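Side-chain contacts in chorismatase (Streptomyces hygroscopicus, PDB 4BPS), which hydrolyses chorismate to pyruvate and a dihydroxycyclohexadiene carboxylic acid, a step in the biosynthesis of the immunosuppressants FK506 and FK520: residues A[117-120]-A[121-125]; A[267-270]-A[271-274]. All blocks are in the same frame, centred on the assembly; numbering follows the deposited sequence. Where two conformers were deposited one is given.

Contact 1: A[117-120]-A[121-125]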
ATOM      1  N   ALA A 117       4.325  16.858   6.958  1.00  5.70           N
ATOM      2  CA  ALA A 117       5.771  16.998   6.840  1.00  6.20           C
ATOM      3  C   ALA A 117       6.405  15.749   6.201  1.00  6.05           C
ATOM      4  O   ALA A 117       7.284  15.853   5.353  1.00  6.03           O
ATOM      5  CB  ALA A 117       6.393  17.299   8.194  1.00  7.38           C
ATOM      6  N   LEU A 118       5.943  14.573   6.608  1.00  6.00           N
ATOM      7  CA  LEU A 118       6.440  13.324   6.074  1.00  6.37           C
ATOM      8  C   LEU A 118       6.167  13.256   4.574  1.00  5.92           C
ATOM      9  O   LEU A 118       7.077  12.983   3.784  1.00  5.95           O
ATOM     10  CB  LEU A 118       5.759  12.179   6.844  1.00  7.72           C
ATOM     11  CG  LEU A 118       6.153  10.769   6.439  1.00  8.50           C
ATOM     12  CD1 LEU A 118       5.973   9.798   7.611  1.00  9.52           C
ATOM     13  CD2 LEU A 118       5.331  10.304   5.237  1.00  8.51           C
ATOM     14  N   TYR A 119       4.931  13.530   4.164  1.00  5.58           N
ATOM     15  CA  TYR A 119       4.621  13.494   2.736  1.00  5.68           C
ATOM     16  C   TYR A 119       5.352  14.593   1.965  1.00  5.74           C
ATOM     17  O   TYR A 119       5.790  14.368   0.850  1.00  5.87           O
ATOM     18  CB  TYR A 119       3.096  13.540   2.481  1.00  6.26           C
ATOM     19  CG  TYR A 119       2.517  12.149   2.327  1.00  6.69           C
ATOM     20  CD1 TYR A 119       2.495  11.539   1.090  1.00  7.95           C
ATOM     21  CD2 TYR A 119       2.049  11.437   3.420  1.00  6.77           C
ATOM     22  CE1 TYR A 119       2.036  10.235   0.929  1.00  8.32           C
ATOM     23  CE2 TYR A 119       1.597  10.133   3.270  1.00  7.13           C
ATOM     24  CZ  TYR A 119       1.578   9.539   2.019  1.00  7.10           C
ATOM     25  OH  TYR A 119       1.149   8.237   1.843  1.00  7.53           O
ATOM     26  N   THR A 120       5.504  15.776   2.566  1.00  5.73           N
ATOM     27  CA  THR A 120       6.327  16.809   1.929  1.00  5.95           C
ATOM     28  C   THR A 120       7.720  16.268   1.634  1.00  5.75           C
ATOM     29  O   THR A 120       8.274  16.481   0.560  1.00  6.00           O
ATOM     30  CB  THR A 120       6.424  18.051   2.809  1.00  6.91           C
ATOM     31  OG1 THR A 120       5.161  18.733   2.838  1.00  7.34           O
ATOM     32  CG2 THR A 120       7.478  19.026   2.274  1.00  7.45           C
ATOM     33  N   ASN A 121       8.281  15.575   2.611  1.00  5.59           N
ATOM     34  CA  ASN A 121       9.627  15.047   2.459  1.00  6.84           C
ATOM     35  C   ASN A 121       9.675  13.956   1.376  1.00  6.14           C
ATOM     36  O   ASN A 121      10.638  13.899   0.603  1.00  6.16           O
ATOM     37  CB  ASN A 121      10.169  14.534   3.792  1.00  8.16           C
ATOM     38  CG  ASN A 121      10.463  15.670   4.755  1.00 10.72           C
ATOM     39  OD1 ASN A 121      10.680  16.801   4.328  1.00 13.53           O
ATOM     40  ND2 ASN A 121      10.425  15.391   6.041  1.00 10.70           N
ATOM     41  N   VAL A 122       8.638  13.124   1.290  1.00  6.37           N
ATOM     42  CA  VAL A 122       8.550  12.133   0.215  1.00  6.64           C
ATOM     43  C   VAL A 122       8.485  12.805  -1.164  1.00  6.45           C
ATOM     44  O   VAL A 122       9.253  12.452  -2.087  1.00  6.99           O
ATOM     45  CB  VAL A 122       7.358  11.192   0.438  1.00  7.34           C
ATOM     46  CG1 VAL A 122       7.099  10.314  -0.782  1.00  7.47           C
ATOM     47  CG2 VAL A 122       7.570  10.322   1.682  1.00  8.23           C
ATOM     48  N   PHE A 123       7.584  13.772  -1.331  1.00  6.33           N
ATOM     49  CA  PHE A 123       7.475  14.460  -2.616  1.00  6.43           C
ATOM     50  C   PHE A 123       8.790  15.147  -2.954  1.00  6.74           C
ATOM     51  O   PHE A 123       9.249  15.108  -4.105  1.00  7.59           O
ATOM     52  CB  PHE A 123       6.341  15.480  -2.625  1.00  7.28           C
ATOM     53  CG  PHE A 123       4.954  14.889  -2.496  1.00  7.07           C
ATOM     54  CD1 PHE A 123       4.511  13.845  -3.301  1.00  8.65           C
ATOM     55  CD2 PHE A 123       4.064  15.424  -1.584  1.00  7.07           C
ATOM     56  CE1 PHE A 123       3.222  13.348  -3.181  1.00  9.37           C
ATOM     57  CE2 PHE A 123       2.778  14.912  -1.436  1.00  8.00           C
ATOM     58  CZ  PHE A 123       2.357  13.880  -2.240  1.00  8.77           C
ATOM     59  N   GLN A 124       9.411  15.799  -1.967  1.00  6.96           N
ATOM     60  CA  GLN A 124      10.671  16.483  -2.228  1.00  7.58           C
ATOM     61  C   GLN A 124      11.787  15.527  -2.611  1.00  6.92           C
ATOM     62  O   GLN A 124      12.584  15.853  -3.481  1.00  7.24           O
ATOM     63  CB  GLN A 124      11.066  17.309  -1.016  1.00 10.29           C
ATOM     64  CG  GLN A 124      12.363  18.076  -1.218  1.00 15.11           C
ATOM     65  CD  GLN A 124      12.420  18.903  -2.536  1.00 18.40           C
ATOM     66  OE1 GLN A 124      11.457  19.571  -2.908  1.00 22.11           O
ATOM     67  NE2 GLN A 124      13.557  18.850  -3.234  1.00 16.78           N
ATOM     68  N   LEU A 125      11.868  14.360  -1.958  1.00  7.26           N
ATOM     69  CA  LEU A 125      12.902  13.389  -2.284  1.00  7.53           C
ATOM     70  C   LEU A 125      12.706  12.845  -3.707  1.00  7.33           C
ATOM     71  O   LEU A 125      13.656  12.689  -4.472  1.00  7.60           O
ATOM     72  CB  LEU A 125      12.896  12.216  -1.292  1.00  8.52           C
ATOM     73  CG  LEU A 125      14.047  11.222  -1.502  1.00  9.28           C
ATOM     74  CD1 LEU A 125      15.375  11.850  -1.110  1.00 10.30           C
ATOM     75  CD2 LEU A 125      13.787   9.934  -0.709  1.00 10.36           C
TER
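Helix 112-129, in the N-terminal YjgF-like part of chorismatase, runs through residues 117-125 as a regular alpha-helix, and its i to i+4 partners Tyr119 and Phe123 bring two aromatic rings together. CD1 of Tyr119 lies 4.1 Å from CZ of Phe123; the planes stand 50° apart with centroids separated by 6.0 Å, so the pair is oblique. Phe123 reaches back over the preceding turn because its CG is anti to the carbonyl carbon (chi1 -66°), which also brings CD2 to 3.2 Å from the carbonyl O of Tyr119. That same oxygen accepts the backbone N-H of Phe123 in a nearly straight bond, 175° at the hydrogen. Both rings pack on helix 154-169, touching Ala165, and the hydroxyl of Tyr119 is hydrogen-bonded to OD1 of Asn139, a residue of the pocket that holds 3-(2-carboxyethyl)benzoic acid. Substrate-binding Arg162 also lies near the Tyr119 side chain, which comes within about 6 Å of that bound ligand. One turn apart, CD2 of Leu118 meets CG2 of Val122 at 4.2 Å, an apolar pair directed at strand 189-196, where Leu118 touches Cys191 and Val122 touches Phe193. On the more exposed flank, Asn121 folds its amide back along the helix over Ala117, and its side chain packs on Asn88 and Ile90. With an alanine here the backbone bond to Ala117 would remain, but the amide lying against Ala117 O would be gone and the packing on Asn88 and Ile90 would probably thin out. CG of Asn121 sits 3.2 Å from Ala117 O, the oxygen that receives the Asn121 backbone N-H at 2.9 Å.

Contact 2: A[267-270]-A[271-274]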
ATOM      1  N   LEU A 267     -13.244  -8.654  -3.207  1.00  5.56           N
ATOM      2  CA  LEU A 267     -12.689  -9.447  -4.301  1.00  5.74           C
ATOM      3  C   LEU A 267     -13.362  -9.084  -5.630  1.00  5.29           C
ATOM      4  O   LEU A 267     -12.699  -9.022  -6.657  1.00  5.35           O
ATOM      5  CB  LEU A 267     -12.818 -10.927  -3.972  1.00  6.57           C
ATOM      6  CG  LEU A 267     -11.888 -11.413  -2.853  1.00  7.17           C
ATOM      7  CD1 LEU A 267     -12.332 -12.807  -2.371  1.00  8.29           C
ATOM      8  CD2 LEU A 267     -10.459 -11.438  -3.323  1.00  9.21           C
ATOM      9  N   ASP A 268     -14.686  -8.867  -5.614  1.00  5.36           N
ATOM     10  CA  ASP A 268     -15.376  -8.401  -6.817  1.00  5.72           C
ATOM     11  C   ASP A 268     -14.793  -7.076  -7.304  1.00  5.09           C
ATOM     12  O   ASP A 268     -14.620  -6.876  -8.509  1.00  5.81           O
ATOM     13  CB  ASP A 268     -16.871  -8.167  -6.574  1.00  6.59           C
ATOM     14  CG  ASP A 268     -17.671  -9.419  -6.317  1.00  8.12           C
ATOM     15  OD1 ASP A 268     -17.194 -10.540  -6.565  1.00  8.16           O
ATOM     16  OD2 ASP A 268     -18.830  -9.232  -5.858  1.00  9.54           O
ATOM     17  N   ASN A 269     -14.524  -6.155  -6.376  1.00  5.06           N
ATOM     18  CA  ASN A 269     -13.966  -4.860  -6.758  1.00  5.28           C
ATOM     19  C   ASN A 269     -12.570  -5.038  -7.355  1.00  5.15           C
ATOM     20  O   ASN A 269     -12.218  -4.410  -8.372  1.00  5.70           O
ATOM     21  CB  ASN A 269     -13.895  -3.935  -5.550  1.00  5.62           C
ATOM     22  CG  ASN A 269     -15.228  -3.231  -5.267  1.00  6.65           C
ATOM     23  OD1 ASN A 269     -15.966  -2.899  -6.191  1.00  8.80           O
ATOM     24  ND2 ASN A 269     -15.488  -2.918  -3.993  1.00  6.69           N
HETATM   25  N   MSE A 270     -11.753  -5.912  -6.766  1.00  5.41           N
HETATM   26  CA  MSE A 270     -10.435  -6.181  -7.312  0.68  5.78           C
HETATM   27  C   MSE A 270     -10.555  -6.749  -8.731  1.00  5.92           C
HETATM   28  O   MSE A 270      -9.821  -6.333  -9.630  1.00  5.89           O
HETATM   29  CB  MSE A 270      -9.707  -7.149  -6.375  0.68  5.82           C
HETATM   30  CG  MSE A 270      -8.365  -7.617  -6.888  0.68  5.85           C
HETATM   31 SE   MSE A 270      -7.389  -8.716  -5.601  0.68  5.99          SE
HETATM   32  CE  MSE A 270      -6.569  -7.297  -4.548  0.68  6.69           C
ATOM     33  N   ALA A 271     -11.482  -7.693  -8.931  1.00  5.78           N
ATOM     34  CA  ALA A 271     -11.666  -8.288 -10.261  1.00  5.96           C
ATOM     35  C   ALA A 271     -12.120  -7.239 -11.259  1.00  5.83           C
ATOM     36  O   ALA A 271     -11.696  -7.256 -12.411  1.00  6.51           O
ATOM     37  CB  ALA A 271     -12.655  -9.439 -10.203  1.00  6.65           C
ATOM     38  N   ARG A 272     -12.953  -6.302 -10.826  1.00  5.79           N
ATOM     39  CA  ARG A 272     -13.449  -5.285 -11.752  1.00  6.50           C
ATOM     40  C   ARG A 272     -12.321  -4.348 -12.173  1.00  6.38           C
ATOM     41  O   ARG A 272     -12.209  -3.984 -13.345  1.00  6.95           O
ATOM     42  CB  ARG A 272     -14.605  -4.489 -11.145  1.00  7.61           C
ATOM     43  CG  ARG A 272     -15.328  -3.680 -12.211  1.00  9.61           C
ATOM     44  CD  ARG A 272     -16.448  -2.802 -11.680  1.00 10.77           C
ATOM     45  NE  ARG A 272     -17.337  -3.615 -10.878  1.00 13.11           N
ATOM     46  CZ  ARG A 272     -17.340  -3.628  -9.555  1.00 14.48           C
ATOM     47  NH1 ARG A 272     -18.129  -4.467  -8.905  1.00 17.41           N
ATOM     48  NH2 ARG A 272     -16.562  -2.807  -8.867  1.00 15.11           N
ATOM     49  N   VAL A 273     -11.476  -3.954 -11.227  1.00  5.51           N
ATOM     50  CA  VAL A 273     -10.422  -3.000 -11.489  0.52  5.89           C
ATOM     51  C   VAL A 273      -9.441  -3.537 -12.522  1.00  5.83           C
ATOM     52  O   VAL A 273      -8.945  -2.809 -13.378  1.00  6.35           O
ATOM     53  CB  VAL A 273      -9.696  -2.677 -10.175  0.52  6.13           C
ATOM     54  CG1 VAL A 273      -8.369  -2.006 -10.429  0.52  6.66           C
ATOM     55  CG2 VAL A 273     -10.575  -1.801  -9.323  0.52  6.47           C
ATOM     56  N   ILE A 274      -9.137  -4.834 -12.412  1.00  5.95           N
ATOM     57  CA  ILE A 274      -8.124  -5.463 -13.277  1.00  6.47           C
ATOM     58  C   ILE A 274      -8.704  -6.125 -14.532  1.00  6.65           C
ATOM     59  O   ILE A 274      -7.949  -6.695 -15.323  1.00  7.63           O
ATOM     60  CB  ILE A 274      -7.262  -6.486 -12.484  1.00  7.13           C
ATOM     61  CG1 ILE A 274      -8.076  -7.759 -12.163  1.00  7.78           C
ATOM     62  CG2 ILE A 274      -6.666  -5.811 -11.245  1.00  8.42           C
ATOM     63  CD1 ILE A 274      -7.329  -8.818 -11.350  1.00  9.19           C
TER
HETATM   64  O   HOH W   1     -18.071  -5.073  -6.320  1.00 20.63           O
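Arg272 and Asn269, three residues apart near the C-terminal end of alpha-helix 259-274, lie side by side and join at their polar ends. From its backbone N, which bonds to Asp268 O one turn back, Arg272 starts with CB 3.6 Å from that same Asp268 oxygen. CG and CD then extend away from the helix, until a bend about the CG-CD bond (chi3 -52°) turns the guanidinium back toward the preceding turn. There Asp268 O lies over one face of the group, offset toward its rim, while the edge does the bonding. NH2 donates to OD1 of Asn269 at 2.7 Å, with the acceptor close to the guanidinium plane and the donor in the carbonyl plane of the amide; the two flat groups nevertheless stand 75° apart. Asn206 grips both partners, its OD1 taking NH2 of Arg272 and its ND2 reaching OD1 of Asn269. The amide nitrogen of Asn269 is used as well, bonded to the carbonyls of Ala246 and Ile248 on strand 239-249, which fixes the amide's flip and ties the helix to the sheet. Ile248 is itself a residue of the pocket that holds 3-(2-carboxyethyl)benzoic acid, so this tie lies beside the ligand site. At the other branch of the guanidinium, NH1 of Arg272 donates to a water at 2.7 Å, and this water gives a weak bond back to Asn269 OD1 at 3.0 Å, closing a small ring.

Overall arrangement
Contacts 1 and 2 are each local, within a single helix, and sit on opposite sides of the chain's centre, their own centres about 31 Å apart. Residues 117-125 belong to helix 112-129 and mix a buried apolar face with a more exposed flank; 267-274 belong to helix 259-274 and are more thoroughly enclosed. Their chemistry differs accordingly. Contact 1 meets its neighbouring helix and strands largely through aromatic and aliphatic side chains, whereas contact 2 is tied to strand 239-249 through the amide nitrogen of Asn269, with a water bridging the arginine-asparagine pair. Both come near the pocket, one beside Arg162, the other through the bond of Asn269 to Ile248.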